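Membrane-anchored mycosin mycp1 (PDB 4HVL) is a subtilisin-like serine endopeptidase of the mycosin family, an essential component of the ESX-1 type VII secretion system of mycobacteria. Local coordinates at residues 78-83 against 110-115; 211-216 against 255-260; 223-228 against 270-275. One frame throughout, in Å; residues are numbered along the deposited sequence.

How the contacts relate
The three contacts are spread across one subtilisin-type domain. Contact 2 lies at its heart, its centre about 6 Å from that of the chain, where two neighbouring strands of the parallel sheet pair; the side chain of Ala214 is about 5 Å from that of Ser312, the predicted charge-relay serine, which here binds a zinc ion with His101. Contact 3 joins the loops that follow those strands, its centre about 13 Å from that of contact 2, and the two touch: Gly260 N meets Ser271 OG at 2.9 Å and Met272 N meets Gly216 O at 3.0 Å. Contact 1 is remote, beside edge strand 82-86, its centre about 23 Å from that of contact 2.

Contact 1 (78-83 against 110-115); sequences RVPAEP and AGRGAP
Arg78 and Arg112 each lay a guanidinium group along the opposing loop, and between them they tie together two irregular pieces of the subtilisin fold: the approach to 82-86, an edge strand of the sheet, and the loop that leaves helix 102-110. The Arg78 side chain reaches the backbone of 110-115 side-on. Its NE and NH2 both donate to the carbonyl oxygen of Arg112, at 2.9 Å from NE and 3.1 Å from NH2, and that oxygen lies in the guanidinium plane. A bend at chi3 (79°) in an otherwise extended chain turns the NE edge to the carbonyl. Over the centre of one face sits Ala114, CB being 3.4 Å from Arg78 NH1; a small apolar residue suits this place because its methyl can sit close over the guanidinium without competing for the in-plane N-H groups. The charge itself is paired with Asp117, which NH1 meets in a salt bridge.

Arg112 behaves differently: its polar edge is bonded away from 78-83, NH1 donating to Ala110 O of its own loop at 2.8 Å and also to Ala126 O, and only its face meets Pro80. Bent at chi2 (65°), the chain folds back so that Pro80 CG stands over the centre of that face, 3.6 Å from Arg112 CZ, the ring crossing the group at a slant. Pro80 is the centre of an inverse gamma turn, which its ring-restricted phi favours. Between the two arginine side chains the backbones meet directly, Arg112 N donating an almost straight bond to Arg78 O (2.8 Å, 172°), while the CA of Gly111 approaches that same oxygen to 3.4 Å.

Contact 2 (211-216 against 255-260); sequences VIAAAG and VLTVGG
Strands 211-214 and 256-260 run side by side in the parallel sheet of the subtilisin fold, the axes of these short segments 4.7 Å apart and 33° from parallel. Leu256 N bonds Val211 O, Ala213 N bonds Leu256 O and Val258 N bonds Ala213 O, the last the shortest at 2.8 Å; just past the end of the first strand, Ala215 N adds a fourth bond, to Val258 O.

On one face Ile212, Leu256 and Val258 form an apolar patch with Ala214, whose small methyl makes little contact across the pair but lies about 5 Å from the side chain of Ser312, the predicted charge-relay serine. The branched Ile212 serves both neighbours: CD1 lies alongside Leu256, 3.9 Å from Leu256 CB, whereas CG2 reaches across to Val258 CG2 at 3.6 Å. The opposite face carries Ala213 and Thr257. Thr257 uses its two branches differently: CG2, anti to the backbone N, rests 3.7 Å from Ala215 CA, while the buried OG1 bonds Ala249 O. Ala215 CB comes within 3.2 Å of Val258 O, and Gly259, lacking a side chain, lets this methyl lie near its CA. Val211 and Val255 touch through their CG1 methyls, 3.8 Å apart.

Strand 176-179 flanks 210-214 and strand 277-282 flanks 256-261, while helices 311-328 and 334-343 pack on the Ile212, Leu256 and Val258 face, and helix 194-206 receives Val211 and Val255.

Contact 3 (223-228 against 270-275); sequences TQNPPP and FSMSGP
Gln224 uses its side-chain amide as a substitute peptide group, reading the backbone of 270-275 from Ser271 to Ser273 and so joining two loops that follow neighbouring strands of the subtilisin sheet. Its NE2 donates to Ser271 O at 2.9 Å, and its OE1 accepts from Ser273 N at 2.8 Å in a bond that is nearly straight (168°) and placed on a lone pair. Glutamine suits the place because one flat group offers both a donor and an acceptor to a loop with no regular partner. OE1 takes two further bonds. Ser273 OG donates to it from above the amide plane, at 2.8 Å, and the backbone N of Asn225 reaches it within that plane. Four bonds, three to OE1 and one from NE2, settle which end is oxygen and hold the amide's rotation. The side chain gets there by setting CG anti to its backbone N (chi1 -171°) and then bending at chi2.

Asn225 continues the pattern one residue on. Its ND2 donates to Ser273 O at 3.0 Å, with that oxygen in the amide plane, and its OD1 is held by the backbone N-H groups of Gln243 and Thr244, so both ends of this buried amide are satisfied. Met272 curls through two bends to lay SD and CE against Thr223 O, CE at 3.4 Å; Thr244 OG1 bonds the same oxygen.

Further out, a water donates both to Ser273 OG and to Pro226 O, extending the link toward the proline run, and Tyr355 packs on Ser273. Strand 244-247 lies against Met272 through Thr244 and Val246. Ser271 OG accepts from Gly260 N, and Met272 pairs by backbone with Gly216, which ties the loop to strand 256-261 and to the turn just after strand 210-214.

Contact 1 (78-83 against 110-115)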
loop_
_atom_site.group_PDB
_atom_site.type_symbol
_atom_site.label_atom_id
_atom_site.label_comp_id
_atom_site.label_asym_id
_atom_site.label_seq_id
_atom_site.Cartn_x
_atom_site.Cartn_y
_atom_site.Cartn_z
ATOM N N ARG A 78 -11.992 -3.230 -16.972
ATOM C CA ARG A 78 -11.188 -2.061 -16.604
ATOM C C ARG A 78 -10.207 -2.283 -15.470
ATOM O O ARG A 78 -9.244 -1.523 -15.356
ATOM C CB ARG A 78 -12.061 -0.852 -16.296
ATOM C CG ARG A 78 -12.660 -0.263 -17.562
ATOM C CD ARG A 78 -13.463 0.976 -17.256
ATOM N NE ARG A 78 -12.617 2.155 -17.059
ATOM C CZ ARG A 78 -13.086 3.357 -16.756
ATOM N NH1 ARG A 78 -14.400 3.548 -16.612
ATOM N NH2 ARG A 78 -12.252 4.371 -16.618
ATOM N N VAL A 79 -10.448 -3.313 -14.650
ATOM C CA VAL A 79 -9.516 -3.723 -13.585
ATOM C C VAL A 79 -9.318 -5.235 -13.739
ATOM O O VAL A 79 -9.906 -6.010 -12.997
ATOM C CB VAL A 79 -10.065 -3.392 -12.180
ATOM C CG1 VAL A 79 -8.970 -3.514 -11.117
ATOM C CG2 VAL A 79 -10.651 -1.984 -12.148
ATOM N N PRO A 80 -8.572 -5.660 -14.785
ATOM C CA PRO A 80 -8.517 -7.074 -15.173
ATOM C C PRO A 80 -7.553 -7.892 -14.321
ATOM O O PRO A 80 -6.594 -8.476 -14.831
ATOM C CB PRO A 80 -8.051 -7.011 -16.636
ATOM C CG PRO A 80 -7.196 -5.800 -16.679
ATOM C CD PRO A 80 -7.885 -4.808 -15.777
ATOM N N ALA A 81 -7.820 -7.948 -13.026
ATOM C CA ALA A 81 -6.936 -8.618 -12.092
ATOM C C ALA A 81 -6.899 -10.130 -12.268
ATOM O O ALA A 81 -7.857 -10.729 -12.732
ATOM C CB ALA A 81 -7.339 -8.280 -10.663
ATOM N N GLU A 82 -5.778 -10.726 -11.859
ATOM C CA GLU A 82 -5.561 -12.164 -11.930
ATOM C C GLU A 82 -5.367 -12.710 -10.512
ATOM O O GLU A 82 -4.920 -11.970 -9.621
ATOM C CB GLU A 82 -4.371 -12.465 -12.831
ATOM C CG GLU A 82 -4.624 -12.100 -14.290
ATOM C CD GLU A 82 -3.355 -12.122 -15.142
ATOM O OE1 GLU A 82 -2.815 -13.218 -15.354
ATOM O OE2 GLU A 82 -2.886 -11.047 -15.596
ATOM N N PRO A 83 -5.756 -13.983 -10.286
ATOM C CA PRO A 83 -5.653 -14.565 -8.959
ATOM C C PRO A 83 -4.209 -14.553 -8.420
ATOM O O PRO A 83 -3.287 -15.012 -9.093
ATOM C CB PRO A 83 -6.155 -16.020 -9.136
ATOM C CG PRO A 83 -6.602 -16.165 -10.573
ATOM C CD PRO A 83 -6.418 -14.861 -11.280
ATOM N N ALA A 110 -3.571 0.528 -11.939
ATOM C CA ALA A 110 -3.586 0.016 -13.311
ATOM C C ALA A 110 -4.946 0.032 -14.001
ATOM O O ALA A 110 -5.130 -0.630 -15.015
ATOM C CB ALA A 110 -2.999 -1.385 -13.322
ATOM N N GLY A 111 -5.886 0.820 -13.495
ATOM C CA GLY A 111 -7.202 0.891 -14.099
ATOM C C GLY A 111 -7.145 1.393 -15.531
ATOM O O GLY A 111 -6.436 2.348 -15.830
ATOM N N ARG A 112 -7.882 0.741 -16.413
ATOM C CA ARG A 112 -7.964 1.167 -17.805
ATOM C C ARG A 112 -8.877 2.377 -18.011
ATOM O O ARG A 112 -9.784 2.634 -17.223
ATOM C CB ARG A 112 -8.443 0.002 -18.680
ATOM C CG ARG A 112 -7.326 -0.926 -19.120
ATOM C CD ARG A 112 -6.695 -1.644 -17.953
ATOM N NE ARG A 112 -5.883 -2.751 -18.428
ATOM C CZ ARG A 112 -4.863 -3.289 -17.776
ATOM N NH1 ARG A 112 -4.512 -2.871 -16.560
ATOM N NH2 ARG A 112 -4.213 -4.301 -18.346
ATOM N N GLY A 113 -8.647 3.098 -19.106
ATOM C CA GLY A 113 -9.481 4.254 -19.466
ATOM C C GLY A 113 -10.806 3.835 -20.088
ATOM O O GLY A 113 -11.023 2.655 -20.383
ATOM N N ALA A 114 -11.702 4.806 -20.241
ATOM C CA ALA A 114 -12.965 4.633 -20.938
ATOM C C ALA A 114 -13.364 5.976 -21.547
ATOM O O ALA A 114 -13.078 7.017 -20.968
ATOM C CB ALA A 114 -14.040 4.198 -19.970
ATOM N N PRO A 115 -14.049 5.961 -22.706
ATOM C CA PRO A 115 -14.452 7.222 -23.310
ATOM C C PRO A 115 -15.572 7.961 -22.545
ATOM O O PRO A 115 -15.825 9.134 -22.823
ATOM C CB PRO A 115 -14.920 6.804 -24.723
ATOM C CG PRO A 115 -15.375 5.404 -24.558
ATOM C CD PRO A 115 -14.558 4.793 -23.450
#

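Contact 2 (211-216 against 255-260)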
loop_
_atom_site.group_PDB
_atom_site.type_symbol
_atom_site.label_atom_id
_atom_site.label_comp_id
_atom_site.label_asym_id
_atom_site.label_seq_id
_atom_site.Cartn_x
_atom_site.Cartn_y
_atom_site.Cartn_z
ATOM N N VAL A 211 9.247 -3.054 -3.687
ATOM C CA VAL A 211 8.172 -3.168 -2.700
ATOM C C VAL A 211 7.764 -1.804 -2.181
ATOM O O VAL A 211 8.583 -1.080 -1.686
ATOM C CB VAL A 211 8.559 -4.071 -1.502
ATOM C CG1 VAL A 211 7.367 -4.229 -0.576
ATOM C CG2 VAL A 211 8.995 -5.445 -1.999
ATOM N N ILE A 212 6.481 -1.488 -2.279
ATOM C CA ILE A 212 5.927 -0.212 -1.822
ATOM C C ILE A 212 4.956 -0.506 -0.670
ATOM O O ILE A 212 4.137 -1.417 -0.766
ATOM C CB ILE A 212 5.164 0.504 -2.941
ATOM C CG1 ILE A 212 6.011 0.674 -4.210
ATOM C CG2 ILE A 212 4.658 1.844 -2.461
ATOM C CD1 ILE A 212 7.317 1.451 -4.070
ATOM N N ALA A 213 5.054 0.255 0.418
ATOM C CA ALA A 213 4.174 0.054 1.567
ATOM C C ALA A 213 3.419 1.331 1.954
ATOM O O ALA A 213 3.966 2.435 1.902
ATOM C CB ALA A 213 4.965 -0.444 2.772
ATOM N N ALA A 214 2.174 1.158 2.382
ATOM C CA ALA A 214 1.389 2.238 2.942
ATOM C C ALA A 214 1.980 2.695 4.274
ATOM O O ALA A 214 2.386 1.872 5.099
ATOM C CB ALA A 214 -0.042 1.763 3.153
ATOM N N ALA A 215 2.011 3.995 4.506
ATOM C CA ALA A 215 2.422 4.499 5.819
ATOM C C ALA A 215 1.486 4.051 6.944
ATOM O O ALA A 215 1.936 3.928 8.082
ATOM C CB ALA A 215 2.532 6.020 5.809
ATOM N N GLY A 216 0.219 3.775 6.619
ATOM C CA GLY A 216 -0.795 3.410 7.607
ATOM C C GLY A 216 -1.625 4.627 8.002
ATOM O O GLY A 216 -1.221 5.767 7.770
ATOM N N VAL A 255 11.827 -1.225 1.686
ATOM C CA VAL A 255 10.569 -0.810 1.110
ATOM C C VAL A 255 10.568 0.717 1.023
ATOM O O VAL A 255 11.233 1.405 1.796
ATOM C CB VAL A 255 9.353 -1.263 1.968
ATOM C CG1 VAL A 255 9.396 -2.759 2.284
ATOM C CG2 VAL A 255 9.227 -0.445 3.245
ATOM N N LEU A 256 9.816 1.241 0.074
ATOM C CA LEU A 256 9.471 2.664 0.058
ATOM C C LEU A 256 8.068 2.857 0.677
ATOM O O LEU A 256 7.043 2.425 0.139
ATOM C CB LEU A 256 9.521 3.201 -1.368
ATOM C CG LEU A 256 9.066 4.642 -1.609
ATOM C CD1 LEU A 256 9.912 5.582 -0.757
ATOM C CD2 LEU A 256 9.153 5.008 -3.083
ATOM N N THR A 257 8.047 3.522 1.820
ATOM C CA THR A 257 6.843 3.735 2.583
ATOM C C THR A 257 6.243 5.096 2.259
ATOM O O THR A 257 6.934 6.116 2.282
ATOM C CB THR A 257 7.170 3.604 4.083
ATOM O OG1 THR A 257 7.572 2.260 4.332
ATOM C CG2 THR A 257 5.976 3.967 4.971
ATOM N N VAL A 258 4.945 5.089 1.950
ATOM C CA VAL A 258 4.274 6.236 1.366
ATOM C C VAL A 258 3.182 6.803 2.289
ATOM O O VAL A 258 2.176 6.128 2.595
ATOM C CB VAL A 258 3.640 5.874 -0.003
ATOM C CG1 VAL A 258 3.144 7.118 -0.729
ATOM C CG2 VAL A 258 4.634 5.113 -0.861
ATOM N N GLY A 259 3.382 8.058 2.687
ATOM C CA GLY A 259 2.393 8.832 3.435
ATOM C C GLY A 259 1.410 9.543 2.521
ATOM O O GLY A 259 1.549 9.509 1.300
ATOM N N GLY A 260 0.411 10.189 3.112
ATOM C CA GLY A 260 -0.725 10.759 2.359
ATOM C C GLY A 260 -0.723 12.266 2.348
ATOM O O GLY A 260 -0.333 12.878 3.320
#

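Contact 3 (223-228 against 270-275)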
loop_
_atom_site.group_PDB
_atom_site.type_symbol
_atom_site.label_atom_id
_atom_site.label_comp_id
_atom_site.label_asym_id
_atom_site.label_seq_id
_atom_site.Cartn_x
_atom_site.Cartn_y
_atom_site.Cartn_z
ATOM N N THR A 223 -1.710 4.766 16.804
ATOM C CA THR A 223 -1.679 6.073 17.413
ATOM C C THR A 223 -0.451 6.780 16.848
ATOM O O THR A 223 0.621 6.176 16.718
ATOM C CB THR A 223 -1.697 5.980 18.954
ATOM O OG1 THR A 223 -0.595 5.195 19.410
ATOM C CG2 THR A 223 -2.971 5.312 19.408
ATOM N N GLN A 224 -0.649 8.036 16.448
ATOM C CA GLN A 224 0.357 8.868 15.774
ATOM C C GLN A 224 1.684 8.912 16.513
ATOM O O GLN A 224 1.704 9.049 17.735
ATOM C CB GLN A 224 -0.168 10.306 15.651
ATOM C CG GLN A 224 0.662 11.259 14.790
ATOM C CD GLN A 224 0.921 10.702 13.404
ATOM O OE1 GLN A 224 1.839 9.905 13.203
ATOM N NE2 GLN A 224 0.116 11.116 12.445
ATOM N N ASN A 225 2.790 8.828 15.783
ATOM C CA ASN A 225 4.102 8.963 16.406
ATOM C C ASN A 225 4.459 10.437 16.607
ATOM O O ASN A 225 4.114 11.264 15.773
ATOM C CB ASN A 225 5.191 8.299 15.556
ATOM C CG ASN A 225 5.281 6.813 15.790
ATOM O OD1 ASN A 225 5.311 6.353 16.943
ATOM N ND2 ASN A 225 5.346 6.037 14.695
ATOM N N PRO A 226 5.152 10.768 17.718
ATOM C CA PRO A 226 5.639 12.159 17.904
ATOM C C PRO A 226 6.727 12.528 16.903
ATOM O O PRO A 226 7.407 11.645 16.396
ATOM C CB PRO A 226 6.234 12.152 19.329
ATOM C CG PRO A 226 5.688 10.957 20.000
ATOM C CD PRO A 226 5.349 9.953 18.924
ATOM N N PRO A 227 6.899 13.828 16.616
ATOM C CA PRO A 227 8.000 14.217 15.748
ATOM C C PRO A 227 9.399 13.984 16.377
ATOM O O PRO A 227 9.519 13.766 17.573
ATOM C CB PRO A 227 7.764 15.721 15.550
ATOM C CG PRO A 227 7.031 16.153 16.766
ATOM C CD PRO A 227 6.145 14.998 17.105
ATOM N N PRO A 228 10.447 14.056 15.563
ATOM C CA PRO A 228 11.824 14.058 16.065
ATOM C C PRO A 228 12.103 15.163 17.078
ATOM O O PRO A 228 11.512 16.237 16.980
ATOM C CB PRO A 228 12.657 14.324 14.812
ATOM C CG PRO A 228 11.779 13.909 13.661
ATOM C CD PRO A 228 10.373 14.172 14.095
ATOM N N PHE A 270 -4.628 11.819 9.042
ATOM C CA PHE A 270 -4.665 10.428 9.447
ATOM C C PHE A 270 -3.381 9.666 9.072
ATOM O O PHE A 270 -3.237 8.495 9.410
ATOM C CB PHE A 270 -5.879 9.746 8.820
ATOM C CG PHE A 270 -5.954 9.905 7.339
ATOM C CD1 PHE A 270 -5.156 9.129 6.499
ATOM C CD2 PHE A 270 -6.820 10.842 6.771
ATOM C CE1 PHE A 270 -5.234 9.272 5.121
ATOM C CE2 PHE A 270 -6.889 10.995 5.396
ATOM C CZ PHE A 270 -6.091 10.215 4.572
ATOM N N SER A 271 -2.452 10.307 8.373
ATOM C CA SER A 271 -1.285 9.585 7.849
ATOM C C SER A 271 -0.309 9.328 9.000
ATOM O O SER A 271 0.078 10.251 9.701
ATOM C CB SER A 271 -0.609 10.386 6.735
ATOM O OG SER A 271 0.294 9.598 5.985
ATOM N N MET A 272 0.054 8.069 9.200
ATOM C CA MET A 272 0.975 7.672 10.268
ATOM C C MET A 272 2.404 8.109 9.946
ATOM O O MET A 272 2.991 7.688 8.943
ATOM C CB MET A 272 0.942 6.143 10.464
ATOM C CG MET A 272 -0.203 5.651 11.346
ATOM S SD MET A 272 -0.068 6.138 13.094
ATOM C CE MET A 272 1.489 5.369 13.493
ATOM N N SER A 273 2.966 8.946 10.813
ATOM C CA SER A 273 4.311 9.450 10.628
ATOM C C SER A 273 5.303 8.496 11.248
ATOM O O SER A 273 4.995 7.799 12.233
ATOM C CB SER A 273 4.479 10.836 11.304
ATOM O OG SER A 273 4.522 10.714 12.723
ATOM N N GLY A 274 6.518 8.511 10.713
ATOM C CA GLY A 274 7.632 7.867 11.374
ATOM C C GLY A 274 8.971 8.052 10.682
ATOM O O GLY A 274 9.030 8.581 9.556
ATOM N N PRO A 275 10.048 7.567 11.329
ATOM C CA PRO A 275 11.381 7.708 10.747
ATOM C C PRO A 275 11.572 6.976 9.411
ATOM O O PRO A 275 12.563 7.219 8.730
ATOM C CB PRO A 275 12.310 7.137 11.831
ATOM C CG PRO A 275 11.473 6.207 12.625
ATOM C CD PRO A 275 10.055 6.744 12.556
HETATM O O HOH W 1 7.186 10.920 13.695
#